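Local coordinates for response regulator receiver protein (Sinorhizobium medicae, PDB 2RDM) that probably receives a phosphoryl group from a partner histidine kinase in two-component signalling, as CheY-like receiver domains do, at residues D20-L25 against F30-V35; D65-A70 against L91-N96; R71-R74 against N79-I82; D100-E105 against S118-A123. The protein carries 1 engineered substitution. One frame throughout, in Å; residues are numbered along the deposited sequence.

Interaction 1: D20-L25 against F30-V35; sequences DFESTL and FLVTAV
Leu25 and Phe30 pin together the turn between helix 15-27 and strand 31-35, the return leg of the first beta-alpha-beta crossover of this receiver domain. The two short axes run nearly antiparallel, at 162°. Packing is tight at the turn. Phe30 N donates to Leu25 O over 3.1 Å, entering somewhat tilted from the carbonyl plane, and the same oxygen lies at the edge of the Phe30 ring, 3.2 Å from Phe30 CD2. Leu25 CD2 touches that ring carbon too, while Leu25 CB presses on Val32 CG2 at 3.6 Å. With CG2 lying beside its own backbone N, Val32 turns this methyl into the niche between Leu25 CB and Glu22 O. Helix 110-122 covers this end, resting Ile114 on Leu25 and Val117 and Leu121 on Phe30.

The other end is looser and wetter. Glu22 sends its chain out anti to the backbone N (chi1 -180°), extended across the strand, so that Glu22 CG lies over Val32 CG1 and Glu22 OE1 stops 3.6 Å from Ala34 CB. An alanine at Glu22 would strip this cover from Val32 and Ala34, and would probably leave the strand-bound water without its grip on the helix. That water hands one hydrogen to Glu22 OE2 at 2.7 Å and the other to Val32 O at 2.9 Å.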
# COMPACT_ATOMS: atom_id res chain seq x y z
N ASP A 20 -20.16 -7.53 23.66
CA ASP A 20 -19.85 -6.18 23.18
C ASP A 20 -19.34 -6.23 21.75
O ASP A 20 -19.86 -5.52 20.88
CB ASP A 20 -18.78 -5.55 24.09
CG ASP A 20 -18.56 -4.09 23.81
OD1 ASP A 20 -19.49 -3.42 23.30
OD2 ASP A 20 -17.46 -3.59 24.13
N PHE A 21 -18.34 -7.08 21.50
CA PHE A 21 -17.80 -7.26 20.16
C PHE A 21 -18.86 -7.87 19.24
O PHE A 21 -19.00 -7.45 18.09
CB PHE A 21 -16.52 -8.12 20.16
CG PHE A 21 -15.39 -7.52 20.96
CD1 PHE A 21 -15.11 -6.15 20.91
CD2 PHE A 21 -14.58 -8.33 21.76
CE1 PHE A 21 -14.06 -5.61 21.65
CE2 PHE A 21 -13.53 -7.79 22.51
CZ PHE A 21 -13.27 -6.42 22.45
N GLU A 22 -19.62 -8.84 19.77
CA GLU A 22 -20.66 -9.53 19.00
C GLU A 22 -21.72 -8.56 18.49
O GLU A 22 -22.06 -8.59 17.31
CB GLU A 22 -21.31 -10.66 19.81
CG GLU A 22 -22.40 -11.43 19.08
CD GLU A 22 -22.74 -12.76 19.74
OE1 GLU A 22 -22.36 -12.98 20.92
OE2 GLU A 22 -23.38 -13.59 19.07
N SER A 23 -22.25 -7.72 19.39
CA SER A 23 -23.31 -6.77 19.01
C SER A 23 -22.81 -5.67 18.08
O SER A 23 -23.54 -5.25 17.20
CB SER A 23 -24.00 -6.17 20.24
OG SER A 23 -23.06 -5.58 21.11
N THR A 24 -21.56 -5.24 18.28
CA THR A 24 -20.88 -4.32 17.36
C THR A 24 -20.87 -4.89 15.95
O THR A 24 -21.27 -4.22 14.99
CB THR A 24 -19.44 -3.99 17.84
OG1 THR A 24 -19.51 -3.25 19.06
CG2 THR A 24 -18.67 -3.17 16.81
N LEU A 25 -20.46 -6.15 15.83
CA LEU A 25 -20.40 -6.79 14.52
C LEU A 25 -21.78 -7.07 13.92
O LEU A 25 -21.96 -6.90 12.71
CB LEU A 25 -19.53 -8.06 14.58
CG LEU A 25 -18.03 -7.88 14.84
CD1 LEU A 25 -17.39 -9.17 15.35
CD2 LEU A 25 -17.31 -7.37 13.59
N PHE A 30 -22.92 -8.08 10.06
CA PHE A 30 -22.27 -9.40 10.05
C PHE A 30 -23.07 -10.42 10.85
O PHE A 30 -23.70 -10.08 11.86
CB PHE A 30 -20.85 -9.33 10.64
CG PHE A 30 -19.93 -8.39 9.91
CD1 PHE A 30 -19.29 -8.79 8.75
CD2 PHE A 30 -19.71 -7.10 10.39
CE1 PHE A 30 -18.44 -7.91 8.06
CE2 PHE A 30 -18.86 -6.22 9.72
CZ PHE A 30 -18.23 -6.62 8.54
N LEU A 31 -23.05 -11.68 10.40
CA LEU A 31 -23.41 -12.81 11.25
C LEU A 31 -22.19 -13.14 12.10
O LEU A 31 -21.06 -13.08 11.62
CB LEU A 31 -23.77 -14.03 10.42
CG LEU A 31 -25.14 -14.14 9.75
CD1 LEU A 31 -25.27 -15.51 9.10
CD2 LEU A 31 -26.29 -13.89 10.73
N VAL A 32 -22.42 -13.45 13.37
CA VAL A 32 -21.32 -13.75 14.28
C VAL A 32 -21.48 -15.14 14.89
O VAL A 32 -22.52 -15.46 15.47
CB VAL A 32 -21.19 -12.71 15.39
CG1 VAL A 32 -20.03 -13.04 16.31
CG2 VAL A 32 -21.00 -11.30 14.80
N THR A 33 -20.44 -15.97 14.74
CA THR A 33 -20.34 -17.23 15.46
C THR A 33 -19.39 -16.95 16.61
O THR A 33 -18.19 -16.83 16.39
CB THR A 33 -19.82 -18.36 14.56
OG1 THR A 33 -20.76 -18.60 13.51
CG2 THR A 33 -19.62 -19.65 15.36
N ALA A 34 -19.94 -16.84 17.81
CA ALA A 34 -19.18 -16.42 18.98
C ALA A 34 -18.73 -17.63 19.79
O ALA A 34 -19.56 -18.46 20.18
CB ALA A 34 -20.01 -15.49 19.84
N VAL A 35 -17.43 -17.74 20.04
CA VAL A 35 -16.89 -18.85 20.84
C VAL A 35 -15.99 -18.31 21.95
O VAL A 35 -15.48 -17.20 21.85
CB VAL A 35 -16.17 -19.93 19.99
CG1 VAL A 35 -17.14 -20.58 18.98
CG2 VAL A 35 -14.97 -19.34 19.24
O HOH W 1 -24.72 -14.07 16.76

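Interaction 2: D65-A70 against L91-N96; sequences DGWQVA and LEWASN
The backbone oxygen of Glu92 sits above one face of the Trp67 indole, toward its rim, and two firm donors grip it from opposite faces of its carbonyl plane: Ser95 N at 3.2 Å and Asn96 ND2, which reaches Glu92 O at 2.9 Å. The Asn96 amide can curl back to that oxygen because its CG lies beside the backbone N (chi1 -63°). Asn96 CB itself faces Trp67 and makes a CH-pi contact, 3.6 Å from the centroid of the five-membered ring and 17° off its normal. The Asn96 amide plane is turned 29° from the indole.

At the far end of the indole, Trp67 CH2 comes 3.5 Å from Trp93 CA, and Trp67 CZ2 lies 3.8 Å from Glu92 CB. Trp93 swings its own ring away from the contact, offering Trp67 CZ3 just an edge, and its NE1 finds Ser101 OG instead. A water joins the backbones, donating to both Trp67 O and Asn96 O at 2.8 Å. Behind the tryptophan, Asp65 N-caps its helix, its OD1 taking Gln68 N at 2.9 Å.

Ala94 and Ser95, on the short helix, face a third subunit, which bonds their carbonyl oxygens through its Arg74 and Arg71 respectively. The large, buried Trp67 thus fills the gap between the start of helix 66-76 and the short helix 93-96, with Tyr84 of strand 82-86 meeting both tryptophan rings and Ile103 of strand 102-105 touching them as well.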
# COMPACT_ATOMS: atom_id res chain seq x y z
N ASP A 65 -3.49 -20.80 21.69
CA ASP A 65 -3.65 -19.36 21.71
C ASP A 65 -4.19 -18.81 20.38
O ASP A 65 -4.38 -19.56 19.41
CB ASP A 65 -2.34 -18.67 22.12
CG ASP A 65 -1.19 -18.91 21.14
OD1 ASP A 65 -1.42 -19.06 19.92
OD2 ASP A 65 -0.03 -18.94 21.60
N GLY A 66 -4.41 -17.50 20.34
CA GLY A 66 -4.94 -16.84 19.15
C GLY A 66 -4.02 -16.85 17.95
O GLY A 66 -4.50 -16.82 16.80
N TRP A 67 -2.71 -16.88 18.19
CA TRP A 67 -1.74 -17.01 17.11
C TRP A 67 -1.97 -18.32 16.36
O TRP A 67 -1.96 -18.36 15.12
CB TRP A 67 -0.29 -16.96 17.62
CG TRP A 67 0.05 -15.80 18.53
CD1 TRP A 67 0.54 -15.88 19.80
CD2 TRP A 67 -0.07 -14.41 18.23
NE1 TRP A 67 0.74 -14.61 20.31
CE2 TRP A 67 0.38 -13.70 19.35
CE3 TRP A 67 -0.49 -13.69 17.10
CZ2 TRP A 67 0.39 -12.30 19.39
CZ3 TRP A 67 -0.50 -12.32 17.15
CH2 TRP A 67 -0.04 -11.63 18.29
N GLN A 68 -2.22 -19.37 17.14
CA GLN A 68 -2.47 -20.68 16.56
C GLN A 68 -3.82 -20.76 15.86
O GLN A 68 -3.95 -21.41 14.80
CB GLN A 68 -2.31 -21.78 17.61
CG GLN A 68 -2.25 -23.19 17.03
CD GLN A 68 -1.43 -23.31 15.75
OE1 GLN A 68 -0.27 -22.90 15.68
NE2 GLN A 68 -2.03 -23.91 14.73
N VAL A 69 -4.82 -20.06 16.40
CA VAL A 69 -6.15 -19.97 15.76
C VAL A 69 -6.00 -19.41 14.35
O VAL A 69 -6.56 -19.96 13.39
CB VAL A 69 -7.16 -19.07 16.56
CG1 VAL A 69 -8.48 -18.91 15.79
CG2 VAL A 69 -7.45 -19.68 17.92
N ALA A 70 -5.23 -18.33 14.23
CA ALA A 70 -5.04 -17.67 12.93
C ALA A 70 -4.32 -18.56 11.91
O ALA A 70 -4.65 -18.54 10.71
CB ALA A 70 -4.31 -16.35 13.12
N LEU A 91 3.33 -6.26 20.65
CA LEU A 91 4.64 -6.36 19.99
C LEU A 91 4.95 -7.80 19.59
O LEU A 91 5.76 -8.05 18.70
CB LEU A 91 5.75 -5.76 20.86
CG LEU A 91 7.05 -5.30 20.18
CD1 LEU A 91 6.81 -4.22 19.11
CD2 LEU A 91 8.04 -4.79 21.22
N GLU A 92 4.28 -8.75 20.26
CA GLU A 92 4.34 -10.17 19.91
C GLU A 92 3.77 -10.46 18.52
O GLU A 92 4.10 -11.47 17.91
CB GLU A 92 3.57 -11.00 20.94
CG GLU A 92 3.92 -10.71 22.39
CD GLU A 92 2.94 -11.32 23.36
OE1 GLU A 92 1.71 -11.11 23.19
OE2 GLU A 92 3.38 -12.01 24.30
N TRP A 93 2.92 -9.56 18.02
CA TRP A 93 2.40 -9.66 16.65
C TRP A 93 3.50 -9.64 15.59
O TRP A 93 3.41 -10.31 14.56
CB TRP A 93 1.39 -8.53 16.40
CG TRP A 93 0.82 -8.43 15.00
CD1 TRP A 93 -0.25 -9.12 14.50
CD2 TRP A 93 1.25 -7.55 13.96
NE1 TRP A 93 -0.50 -8.74 13.20
CE2 TRP A 93 0.41 -7.78 12.84
CE3 TRP A 93 2.28 -6.60 13.86
CZ2 TRP A 93 0.56 -7.08 11.65
CZ3 TRP A 93 2.43 -5.91 12.67
CH2 TRP A 93 1.57 -6.15 11.58
N ALA A 94 4.55 -8.86 15.85
CA ALA A 94 5.66 -8.72 14.91
C ALA A 94 6.36 -10.05 14.63
O ALA A 94 6.91 -10.26 13.56
CB ALA A 94 6.66 -7.70 15.41
N SER A 95 6.31 -10.96 15.60
CA SER A 95 6.92 -12.28 15.45
C SER A 95 5.91 -13.43 15.29
O SER A 95 6.29 -14.51 14.85
CB SER A 95 7.85 -12.57 16.62
OG SER A 95 7.15 -12.42 17.83
N ASN A 96 4.64 -13.19 15.62
CA ASN A 96 3.65 -14.28 15.66
C ASN A 96 2.43 -14.11 14.76
O ASN A 96 1.76 -15.09 14.44
CB ASN A 96 3.17 -14.52 17.09
CG ASN A 96 4.28 -14.97 18.01
OD1 ASN A 96 4.74 -16.10 17.94
ND2 ASN A 96 4.70 -14.08 18.90
O HOH W 2 -0.87 -15.98 14.08

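Interaction 3: R71-R74 against N79-I82; sequences RVAR and NMPI
Arg74 and Met80 come within 5.9 Å of each other, CA to CA, where the chain leaves helix 66-76 and doubles back toward strand 82-86, closing one beta-alpha-beta crossover of the receiver fold. Folded at chi2 (-77°), the Arg74 chain turns its guanidinium onto the returning loop. Arg74 NE gives Met80 O a bond of 2.8 Å, fairly straight at 161°. This donor lies in the carbonyl plane on a lone pair, and the oxygen in turn lies in the guanidinium plane, at its edge. Arg74 NH2 adds a weak bond to the same oxygen and another weak one to a water, which also accepts from Ile82 N at 3.1 Å.

The remaining corner, NH1, bonds Pro99 O and, across the interface, Ala94 O of a third subunit, so this one buried group ties together two loops and two chains. A leucine at Arg74 would probably leave the carbonyls of Met80, Pro99 and the neighbouring Ala94 without these donors, letting the loop shift against the helix.

The apolar half of the contact lies on the inner side of the helix. Met80, here selenomethionine, and Ile82 both lean on Val54 of strand 53-57, as does Ala73. Between them Ala73 CB meets Ile82 CD1 at 3.8 Å and Met80 CG at 4.1 Å.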
# COMPACT_ATOMS: atom_id res chain seq x y z
N ARG A 71 -3.35 -19.35 12.37
CA ARG A 71 -2.62 -20.28 11.51
C ARG A 71 -3.56 -21.32 10.93
O ARG A 71 -3.52 -21.58 9.73
CB ARG A 71 -1.47 -20.95 12.25
CG ARG A 71 -0.45 -19.96 12.73
CD ARG A 71 0.93 -20.57 13.00
NE ARG A 71 1.63 -19.72 13.96
CZ ARG A 71 2.21 -18.56 13.65
NH1 ARG A 71 2.20 -18.12 12.38
NH2 ARG A 71 2.80 -17.85 14.60
N VAL A 72 -4.41 -21.88 11.79
CA VAL A 72 -5.43 -22.85 11.34
C VAL A 72 -6.37 -22.22 10.31
O VAL A 72 -6.62 -22.80 9.24
CB VAL A 72 -6.21 -23.45 12.52
CG1 VAL A 72 -7.31 -24.36 12.03
CG2 VAL A 72 -5.26 -24.24 13.42
N ALA A 73 -6.86 -21.02 10.62
CA ALA A 73 -7.73 -20.28 9.68
C ALA A 73 -7.07 -20.11 8.32
O ALA A 73 -7.71 -20.32 7.27
CB ALA A 73 -8.16 -18.92 10.27
N ARG A 74 -5.78 -19.79 8.32
CA ARG A 74 -5.05 -19.57 7.06
C ARG A 74 -4.68 -20.84 6.30
O ARG A 74 -4.51 -20.81 5.08
CB ARG A 74 -3.82 -18.69 7.32
CG ARG A 74 -4.18 -17.22 7.59
CD ARG A 74 -4.54 -16.50 6.30
NE ARG A 74 -4.81 -15.08 6.50
CZ ARG A 74 -3.88 -14.12 6.52
NH1 ARG A 74 -2.59 -14.40 6.36
NH2 ARG A 74 -4.24 -12.86 6.69
N ASN A 79 -6.39 -16.61 2.28
CA ASN A 79 -6.78 -15.19 2.22
C ASN A 79 -7.64 -14.70 3.39
O ASN A 79 -8.08 -13.55 3.39
CB ASN A 79 -7.51 -14.94 0.90
CG ASN A 79 -6.64 -15.25 -0.30
OD1 ASN A 79 -7.02 -16.03 -1.17
ND2 ASN A 79 -5.45 -14.67 -0.33
N MSE A 80 -7.85 -15.56 4.40
CA MSE A 80 -8.78 -15.29 5.49
C MSE A 80 -8.41 -13.98 6.18
O MSE A 80 -7.26 -13.83 6.58
CB MSE A 80 -8.74 -16.40 6.54
CG MSE A 80 -9.82 -16.22 7.61
SE MSE A 80 -11.62 -16.74 6.91
CE MSE A 80 -11.49 -18.62 7.39
N PRO A 81 -9.36 -13.03 6.27
CA PRO A 81 -9.22 -11.86 7.11
C PRO A 81 -8.96 -12.24 8.58
O PRO A 81 -9.70 -13.04 9.15
CB PRO A 81 -10.58 -11.18 6.97
CG PRO A 81 -11.00 -11.54 5.56
CD PRO A 81 -10.59 -12.98 5.46
N ILE A 82 -7.92 -11.68 9.16
CA ILE A 82 -7.56 -12.03 10.53
C ILE A 82 -7.38 -10.73 11.30
O ILE A 82 -6.56 -9.90 10.90
CB ILE A 82 -6.25 -12.85 10.60
CG1 ILE A 82 -6.37 -14.18 9.85
CG2 ILE A 82 -5.79 -13.05 12.06
CD1 ILE A 82 -7.28 -15.21 10.49
O HOH W 3 -6.07 -10.59 6.96

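Interaction 4: D100-E105 against S118-A123; sequences DSIILE and SQLLNA
Ile102 and Leu120 meet through the outer halves of their side chains, and their conformations explain why. Ile102 runs CG1 out beside the backbone N and then fully extended (chi2 177°), which carries CD1 straight off the strand toward the helix. Leu120 adopts a matching shape: CG beside the backbone N (chi1 -66°) and CD1 extended beyond it (chi2 176°). The two side chains slant across one another, Leu120 CD1 resting on both Ile102 CG1 and Ile102 CD1 at 3.9 Å, while Ile102 CD1 nestles into the fork of the leucine, 4.0 Å from Leu120 CD2. The second branch, Leu120 CD2, reaches the loop just before the strand and touches Asp100 O at 3.4 Å.

Asp100 has a left-handed backbone conformation as the chain turns into strand 102-105. Its carboxylate takes no part in the contact with the helix; OD2 binds a glycerol, probably from the crystallisation liquor. Gln119 adds a little cover over the end of Ile102. No hydrogen bond crosses between the two segments, so the fit is purely one of shape. Ala116, one turn back on the helix, continues it along Ile102, and Pro81 completes the other flank of Leu120.

Other copies press on the outer surfaces: Asn122 ND2 bonds Gln112 O of a second subunit, and Ile103 N bonds Glu125 OE2 of a fourth. A C-terminal helix laid on the last, edge strand of the parallel sheet is the closing element of the CheY-like receiver fold, part of the face by which many relatives pair with partners.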
# COMPACT_ATOMS: atom_id res chain seq x y z
N ASP A 100 -0.57 -9.79 6.56
CA ASP A 100 -1.77 -9.00 6.24
C ASP A 100 -2.89 -9.02 7.28
O ASP A 100 -4.04 -8.71 6.97
CB ASP A 100 -2.34 -9.35 4.85
CG ASP A 100 -1.31 -9.20 3.76
OD1 ASP A 100 -0.71 -8.11 3.66
OD2 ASP A 100 -1.11 -10.17 3.01
N SER A 101 -2.55 -9.39 8.52
CA SER A 101 -3.50 -9.34 9.60
C SER A 101 -3.44 -7.95 10.23
O SER A 101 -2.53 -7.17 9.92
CB SER A 101 -3.16 -10.41 10.63
OG SER A 101 -1.84 -10.18 11.15
N ILE A 102 -4.43 -7.63 11.06
CA ILE A 102 -4.44 -6.40 11.85
C ILE A 102 -4.50 -6.79 13.32
O ILE A 102 -5.25 -7.68 13.68
CB ILE A 102 -5.65 -5.52 11.47
CG1 ILE A 102 -5.50 -5.02 10.02
CG2 ILE A 102 -5.83 -4.34 12.42
CD1 ILE A 102 -6.68 -4.19 9.53
N ILE A 103 -3.69 -6.16 14.17
CA ILE A 103 -3.90 -6.33 15.61
C ILE A 103 -4.47 -5.04 16.23
O ILE A 103 -3.98 -3.94 15.94
CB ILE A 103 -2.62 -6.84 16.38
CG1 ILE A 103 -2.95 -7.08 17.86
CG2 ILE A 103 -1.44 -5.90 16.19
CD1 ILE A 103 -2.01 -8.02 18.57
N LEU A 104 -5.52 -5.19 17.03
CA LEU A 104 -6.11 -4.07 17.75
C LEU A 104 -5.78 -4.21 19.23
O LEU A 104 -6.10 -5.22 19.84
CB LEU A 104 -7.62 -4.07 17.55
CG LEU A 104 -8.17 -4.06 16.12
CD1 LEU A 104 -9.68 -4.04 16.15
CD2 LEU A 104 -7.64 -2.89 15.33
N GLU A 105 -5.11 -3.22 19.80
CA GLU A 105 -4.80 -3.28 21.23
C GLU A 105 -5.71 -2.34 22.02
O GLU A 105 -5.90 -1.19 21.64
CB GLU A 105 -3.31 -3.02 21.51
CG GLU A 105 -2.71 -1.77 20.88
CD GLU A 105 -1.21 -1.63 21.13
OE1 GLU A 105 -0.54 -0.93 20.34
OE2 GLU A 105 -0.69 -2.22 22.11
N SER A 118 -13.87 -4.90 7.78
CA SER A 118 -14.39 -4.56 6.42
C SER A 118 -13.27 -4.37 5.40
O SER A 118 -13.36 -4.83 4.25
CB SER A 118 -15.24 -3.28 6.49
OG SER A 118 -16.28 -3.40 7.45
N GLN A 119 -12.22 -3.66 5.81
CA GLN A 119 -11.05 -3.42 4.97
C GLN A 119 -10.38 -4.73 4.55
O GLN A 119 -10.00 -4.90 3.40
CB GLN A 119 -10.06 -2.53 5.73
CG GLN A 119 -8.80 -2.20 5.02
CD GLN A 119 -7.87 -1.41 5.92
OE1 GLN A 119 -8.31 -0.48 6.62
NE2 GLN A 119 -6.60 -1.78 5.93
N LEU A 120 -10.23 -5.67 5.48
CA LEU A 120 -9.61 -6.95 5.17
C LEU A 120 -10.48 -7.84 4.30
O LEU A 120 -9.96 -8.55 3.44
CB LEU A 120 -9.21 -7.67 6.44
CG LEU A 120 -8.11 -6.97 7.25
CD1 LEU A 120 -7.85 -7.74 8.54
CD2 LEU A 120 -6.83 -6.79 6.44
N LEU A 121 -11.79 -7.81 4.51
CA LEU A 121 -12.73 -8.52 3.64
C LEU A 121 -12.70 -7.93 2.25
O LEU A 121 -12.68 -8.67 1.27
CB LEU A 121 -14.15 -8.46 4.18
CG LEU A 121 -14.49 -9.35 5.38
CD1 LEU A 121 -15.66 -8.74 6.09
CD2 LEU A 121 -14.80 -10.76 4.94
N ASN A 122 -12.67 -6.60 2.17
CA ASN A 122 -12.62 -5.90 0.87
C ASN A 122 -11.35 -6.17 0.07
O ASN A 122 -11.38 -6.18 -1.16
CB ASN A 122 -12.78 -4.39 1.07
CG ASN A 122 -14.16 -4.00 1.59
OD1 ASN A 122 -15.04 -4.85 1.76
ND2 ASN A 122 -14.35 -2.72 1.87
N ALA A 123 -10.24 -6.40 0.77
CA ALA A 123 -8.93 -6.61 0.14
C ALA A 123 -8.74 -8.00 -0.49
O ALA A 123 -7.74 -8.24 -1.17
CB ALA A 123 -7.81 -6.31 1.15

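The contacts are spread over a five-stranded parallel sheet of order 2-1-3-4-5. Interaction 1 uses the edge strand 31-35 and interaction 4 the opposite edge strand 102-105; their centres are about 16 Å apart, yet they touch where Phe30 packs on Leu121 and Ser118 of helix 110-122. Interactions 2 and 3 share helix 66-76, with 3 nested inside the chain loop closed by 2. Interaction 3 meets 4, centres about 11 Å apart, through the backbone pairing of Ile82 with Ile102. Interactions 1 and 4 join helices to edge strands, 3 joins helix 66-76 to the loop leading into strand 82-86, and 2 joins two helices; 1 lies across the chain's centre from 2 and 3.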